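Long-range contacts in mercuric reductase (Metallosphaera sedula, PDB 4YWO), which probably reduces mercuric ion to elemental mercury with NADPH, working as a homodimeric FAD-dependent flavoenzyme: residues G366-V372 against V391-N397; V427-I431 against R445-F451. One frame throughout, in Å; residues are numbered along the deposited sequence. Where two conformers were deposited one is given.

Contact 1 of 2, residues G366-V372 against V391-N397; sequences GEVEARV and VKMVTMN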
# COMPACT_ATOMS: atom_id res chain seq x y z
N GLY A 366 18.19 -18.57 -18.57
CA GLY A 366 16.78 -18.30 -18.72
C GLY A 366 16.58 -17.05 -19.54
O GLY A 366 17.50 -16.33 -19.80
N GLU A 367 15.38 -16.86 -20.03
CA GLU A 367 15.05 -15.72 -20.85
C GLU A 367 14.63 -14.56 -19.89
O GLU A 367 13.59 -14.70 -19.23
CB GLU A 367 13.87 -16.04 -21.77
CG GLU A 367 14.17 -17.06 -22.89
CD GLU A 367 13.20 -16.96 -24.06
OE1 GLU A 367 13.38 -17.71 -25.06
OE2 GLU A 367 12.26 -16.12 -24.02
N VAL A 368 15.41 -13.49 -19.85
CA VAL A 368 15.13 -12.38 -18.87
C VAL A 368 14.58 -11.18 -19.59
O VAL A 368 15.11 -10.81 -20.62
CB VAL A 368 16.34 -12.09 -18.03
CG1 VAL A 368 16.17 -10.83 -17.13
CG2 VAL A 368 16.72 -13.25 -17.18
N GLU A 369 13.47 -10.57 -19.10
CA GLU A 369 13.04 -9.27 -19.53
C GLU A 369 12.94 -8.33 -18.32
O GLU A 369 12.70 -8.79 -17.19
CB GLU A 369 11.74 -9.32 -20.27
CG GLU A 369 11.70 -10.22 -21.52
CD GLU A 369 10.39 -10.10 -22.28
OE1 GLU A 369 9.58 -11.07 -22.25
OE2 GLU A 369 10.12 -9.02 -22.87
N ALA A 370 13.06 -7.07 -18.56
CA ALA A 370 12.90 -6.08 -17.50
C ALA A 370 12.29 -4.82 -18.05
O ALA A 370 12.58 -4.43 -19.22
CB ALA A 370 14.20 -5.79 -16.83
N ARG A 371 11.51 -4.07 -17.25
CA ARG A 371 10.98 -2.80 -17.67
C ARG A 371 11.03 -1.88 -16.46
O ARG A 371 10.86 -2.32 -15.28
CB ARG A 371 9.56 -2.86 -18.20
CG ARG A 371 9.28 -3.71 -19.42
CD ARG A 371 9.89 -3.01 -20.65
NE ARG A 371 9.64 -3.81 -21.88
CZ ARG A 371 10.33 -4.85 -22.27
NH1 ARG A 371 11.41 -5.26 -21.70
NH2 ARG A 371 9.97 -5.48 -23.40
N VAL A 372 11.15 -0.61 -16.76
CA VAL A 372 11.11 0.44 -15.73
C VAL A 372 10.09 1.49 -16.12
O VAL A 372 10.10 2.02 -17.24
CB VAL A 372 12.47 1.17 -15.57
CG1 VAL A 372 12.36 2.33 -14.56
CG2 VAL A 372 13.59 0.23 -15.22
N VAL A 391 9.20 2.26 -10.86
CA VAL A 391 8.90 0.84 -10.56
C VAL A 391 9.62 0.01 -11.63
O VAL A 391 9.46 0.25 -12.84
CB VAL A 391 7.39 0.51 -10.50
CG1 VAL A 391 7.20 -0.91 -10.12
CG2 VAL A 391 6.78 1.38 -9.48
N LYS A 392 10.43 -0.95 -11.18
CA LYS A 392 11.17 -1.85 -12.10
C LYS A 392 10.71 -3.27 -11.86
O LYS A 392 10.62 -3.72 -10.71
CB LYS A 392 12.64 -1.77 -11.84
CG LYS A 392 13.52 -2.55 -12.80
CD LYS A 392 14.99 -2.12 -12.54
CE LYS A 392 15.88 -2.65 -13.60
NZ LYS A 392 17.30 -2.20 -13.37
N MET A 393 10.43 -3.98 -12.92
CA MET A 393 9.94 -5.36 -12.88
C MET A 393 10.83 -6.25 -13.70
O MET A 393 11.25 -5.82 -14.80
CB MET A 393 8.48 -5.43 -13.31
CG MET A 393 7.79 -6.83 -13.26
SD MET A 393 6.06 -6.77 -13.64
CE MET A 393 5.43 -6.18 -12.08
N VAL A 394 11.19 -7.39 -13.17
CA VAL A 394 12.09 -8.33 -13.82
C VAL A 394 11.42 -9.67 -13.97
O VAL A 394 10.81 -10.17 -13.02
CB VAL A 394 13.36 -8.53 -13.01
CG1 VAL A 394 14.33 -9.48 -13.69
CG2 VAL A 394 14.06 -7.23 -12.59
N THR A 395 11.43 -10.25 -15.20
CA THR A 395 10.77 -11.57 -15.39
C THR A 395 11.83 -12.55 -15.86
O THR A 395 12.81 -12.17 -16.47
CB THR A 395 9.61 -11.59 -16.40
OG1 THR A 395 10.14 -11.23 -17.73
CG2 THR A 395 8.50 -10.59 -16.01
N MET A 396 11.65 -13.85 -15.54
CA MET A 396 12.59 -14.91 -15.98
C MET A 396 11.65 -16.00 -16.48
O MET A 396 10.77 -16.46 -15.76
CB MET A 396 13.45 -15.33 -14.79
CG MET A 396 13.94 -16.79 -14.84
SD MET A 396 15.27 -16.64 -16.00
CE MET A 396 16.47 -16.28 -14.67
N ASN A 397 11.79 -16.35 -17.76
CA ASN A 397 10.90 -17.30 -18.41
C ASN A 397 9.43 -16.98 -18.29
O ASN A 397 8.57 -17.85 -18.13
CB ASN A 397 11.28 -18.71 -17.94
CG ASN A 397 12.58 -19.10 -18.54
OD1 ASN A 397 12.82 -18.66 -19.66
ND2 ASN A 397 13.49 -19.75 -17.79
O HOH W 1 10.95 -13.40 -19.11
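Gly-366 opens the contact by laying its CA against Met-396 SD at 3.5 Å; the bend of the Met-396 side chain at chi2 (78°) and chi3 turns SD to that CA and CE to Val-368 CG2. Glu-367 pairs twice with Asn-397. Its O accepts from Asn-397 N, while its N donates to Asn-397 OD1 over 3.2 Å, a straight N-H (166°) that nevertheless stands above the amide carbonyl plane. A water joins Glu-367 O, to which it donates, with Thr-395 OG1. From Val-368 to Val-372 the pairing is regular antiparallel, with segment axes 4.7 Å apart at 169°. Val-368 CG1 meets Val-394 CG1. Glu-369 and Thr-395 form a hydrogen-bonded pair, and the Glu-369 carboxylate makes a salt bridge to Arg-452. Ala-370, in a non-hydrogen-bonded pair with Val-394, makes a CA-H...O contact to Met-393 O (3.2 Å). Arg-371 and Met-393 are hydrogen-bonded; Val-372 CG2 rests on the extended Lys-392 chain, whose NZ forms salt bridges to Glu-214 and Glu-216. The contact joins 368-374, one of two edge strands of the dimerisation domain's five-stranded antiparallel sheet within this chain, to 390-396, flanked by 399-407. Helix 358-362 covers Val-368, Ala-370 and Val-394; helix 442-449 packs against Arg-371 and Met-393.

Contact 2 of 2, residues V427-I431 against R445-F451; sequences VHDLI and RLVALAF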
# COMPACT_ATOMS: atom_id res chain seq x y z
N VAL A 427 3.29 -11.48 -16.26
CA VAL A 427 2.75 -10.17 -16.53
C VAL A 427 1.26 -10.19 -16.93
O VAL A 427 0.50 -9.35 -16.52
CB VAL A 427 3.60 -9.27 -17.48
CG1 VAL A 427 5.06 -9.18 -17.03
CG2 VAL A 427 3.44 -9.75 -18.87
N HIS A 428 0.80 -11.21 -17.67
CA HIS A 428 -0.65 -11.23 -18.00
C HIS A 428 -1.47 -11.41 -16.83
O HIS A 428 -2.55 -10.89 -16.79
CB HIS A 428 -0.91 -12.39 -18.98
CG HIS A 428 -0.32 -12.13 -20.33
ND1 HIS A 428 0.91 -12.64 -20.72
CD2 HIS A 428 -0.73 -11.33 -21.35
CE1 HIS A 428 1.21 -12.20 -21.93
NE2 HIS A 428 0.22 -11.42 -22.34
N ASP A 429 -0.99 -12.12 -15.83
CA ASP A 429 -1.73 -12.30 -14.55
C ASP A 429 -1.95 -10.94 -13.89
O ASP A 429 -3.03 -10.65 -13.40
CB ASP A 429 -1.04 -13.20 -13.53
CG ASP A 429 -0.95 -14.70 -13.96
OD1 ASP A 429 -1.96 -15.14 -14.59
OD2 ASP A 429 0.02 -15.39 -13.55
N LEU A 430 -0.96 -10.12 -13.90
CA LEU A 430 -1.14 -8.77 -13.36
C LEU A 430 -2.04 -7.92 -14.20
O LEU A 430 -2.88 -7.17 -13.71
CB LEU A 430 0.20 -8.10 -13.14
CG LEU A 430 0.90 -8.27 -11.84
CD1 LEU A 430 0.07 -7.70 -10.69
CD2 LEU A 430 1.14 -9.73 -11.54
N ILE A 431 -1.86 -7.95 -15.52
CA ILE A 431 -2.74 -7.24 -16.40
C ILE A 431 -4.22 -7.59 -16.22
O ILE A 431 -5.09 -6.68 -16.27
CB ILE A 431 -2.26 -7.41 -17.86
CG1 ILE A 431 -0.87 -6.78 -17.93
CG2 ILE A 431 -3.22 -6.74 -18.84
CD1 ILE A 431 -0.12 -7.12 -19.18
N ARG A 445 0.71 -2.90 -12.12
CA ARG A 445 0.06 -3.32 -13.35
C ARG A 445 0.56 -2.46 -14.52
O ARG A 445 0.75 -2.97 -15.60
CB ARG A 445 -1.48 -3.24 -13.16
CG ARG A 445 -2.29 -3.57 -14.43
CD ARG A 445 -3.81 -3.76 -14.12
NE ARG A 445 -4.47 -4.13 -15.35
CZ ARG A 445 -4.74 -3.30 -16.33
NH1 ARG A 445 -4.44 -2.00 -16.24
NH2 ARG A 445 -5.31 -3.81 -17.40
N LEU A 446 0.87 -1.18 -14.29
CA LEU A 446 1.36 -0.35 -15.37
C LEU A 446 2.68 -0.77 -15.84
O LEU A 446 2.96 -0.78 -17.12
CB LEU A 446 1.40 1.10 -14.93
CG LEU A 446 0.05 1.78 -14.61
CD1 LEU A 446 0.25 3.10 -13.93
CD2 LEU A 446 -0.76 1.86 -15.93
N VAL A 447 3.57 -1.17 -14.94
CA VAL A 447 4.83 -1.68 -15.44
C VAL A 447 4.69 -3.01 -16.14
O VAL A 447 5.45 -3.33 -17.08
CB VAL A 447 5.94 -1.70 -14.33
CG1 VAL A 447 5.72 -2.77 -13.30
CG2 VAL A 447 7.36 -1.79 -14.90
N ALA A 448 3.77 -3.86 -15.70
CA ALA A 448 3.45 -5.13 -16.43
C ALA A 448 3.01 -4.80 -17.89
O ALA A 448 3.45 -5.56 -18.84
CB ALA A 448 2.33 -5.87 -15.68
N LEU A 449 2.20 -3.80 -18.07
CA LEU A 449 1.71 -3.37 -19.40
C LEU A 449 2.90 -2.95 -20.31
O LEU A 449 2.85 -3.06 -21.55
CB LEU A 449 0.73 -2.26 -19.29
CG LEU A 449 -0.67 -2.66 -18.84
CD1 LEU A 449 -1.42 -1.44 -18.47
CD2 LEU A 449 -1.42 -3.39 -19.95
N ALA A 450 3.98 -2.49 -19.68
CA ALA A 450 5.18 -2.03 -20.41
C ALA A 450 5.89 -3.14 -21.11
O ALA A 450 6.76 -2.82 -21.98
CB ALA A 450 6.14 -1.27 -19.51
N PHE A 451 5.60 -4.41 -20.84
CA PHE A 451 6.31 -5.54 -21.36
C PHE A 451 5.97 -5.69 -22.83
O PHE A 451 6.83 -5.96 -23.64
CB PHE A 451 6.15 -6.84 -20.60
CG PHE A 451 7.09 -6.89 -19.40
CD1 PHE A 451 6.78 -6.13 -18.28
CD2 PHE A 451 8.37 -7.46 -19.43
CE1 PHE A 451 7.64 -6.12 -17.25
CE2 PHE A 451 9.21 -7.51 -18.39
CZ PHE A 451 8.87 -6.73 -17.22
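Arg-445 reaches Ile-431 O side-on with two nitrogens: NE donates at 2.8 Å and NH2 at 3.1 Å. The oxygen lies close to the guanidinium plane, so the flat group meets it edge-on. NH2 lies on a lone pair in the carbonyl plane, whereas NE is tilted 28° from that plane. With CG anti to the backbone N (chi1 176°) and the chain extended as far as NE, Arg-445 reaches across to helix 427-431, and its CD passes 3.6 Å from Leu-430 O. The two bonds thus fix the rotation of the guanidinium. Its side chain lies about 9 Å from that of Phe-437, an FAD-binding residue, and Arg-319 of the second subunit packs against it. Ala-448 directs its methyl toward the other helix, where CB meets Leu-430 CB and Ile-431 CG1, each at 4.0 Å. Ile-431 CG2 also touches Leu-449 CD2, those side chains crossing obliquely. Val-427 points CG1 over one face of the Phe-451 ring, a CH-pi contact 4.0 Å from the centroid. The contact packs two helices of the dimerisation domain, whose axes come within 8.6 Å and cross at -129°. Beneath them lies the antiparallel sheet: Val-427 and Phe-451 rest on Thr-395 of strand 390-396, and Val-447 touches both that strand and 368-374.

The centres of contacts 1 and 2 lie 11 Å apart, and all four segments belong to the C-terminal dimerisation domain. They come in series along the chain: the strand pair closes before the helical pair opens. Segment 445-451 of contact 2 packs directly on the strands of contact 1. Arg-371 NE makes a probable, weak hydrogen bond to Ala-450 O (3.0 Å). Val-447 CG2 packs 3.6 Å from Arg-371 O. Phe-451 CZ lies against Met-393 O at 3.5 Å. The sheet therefore backs the helices on the Arg-371 and Met-393 face. Contact 1 touches no other chain, whereas contact 2 reaches the second subunit, consistent with its place nearer the dimer interface.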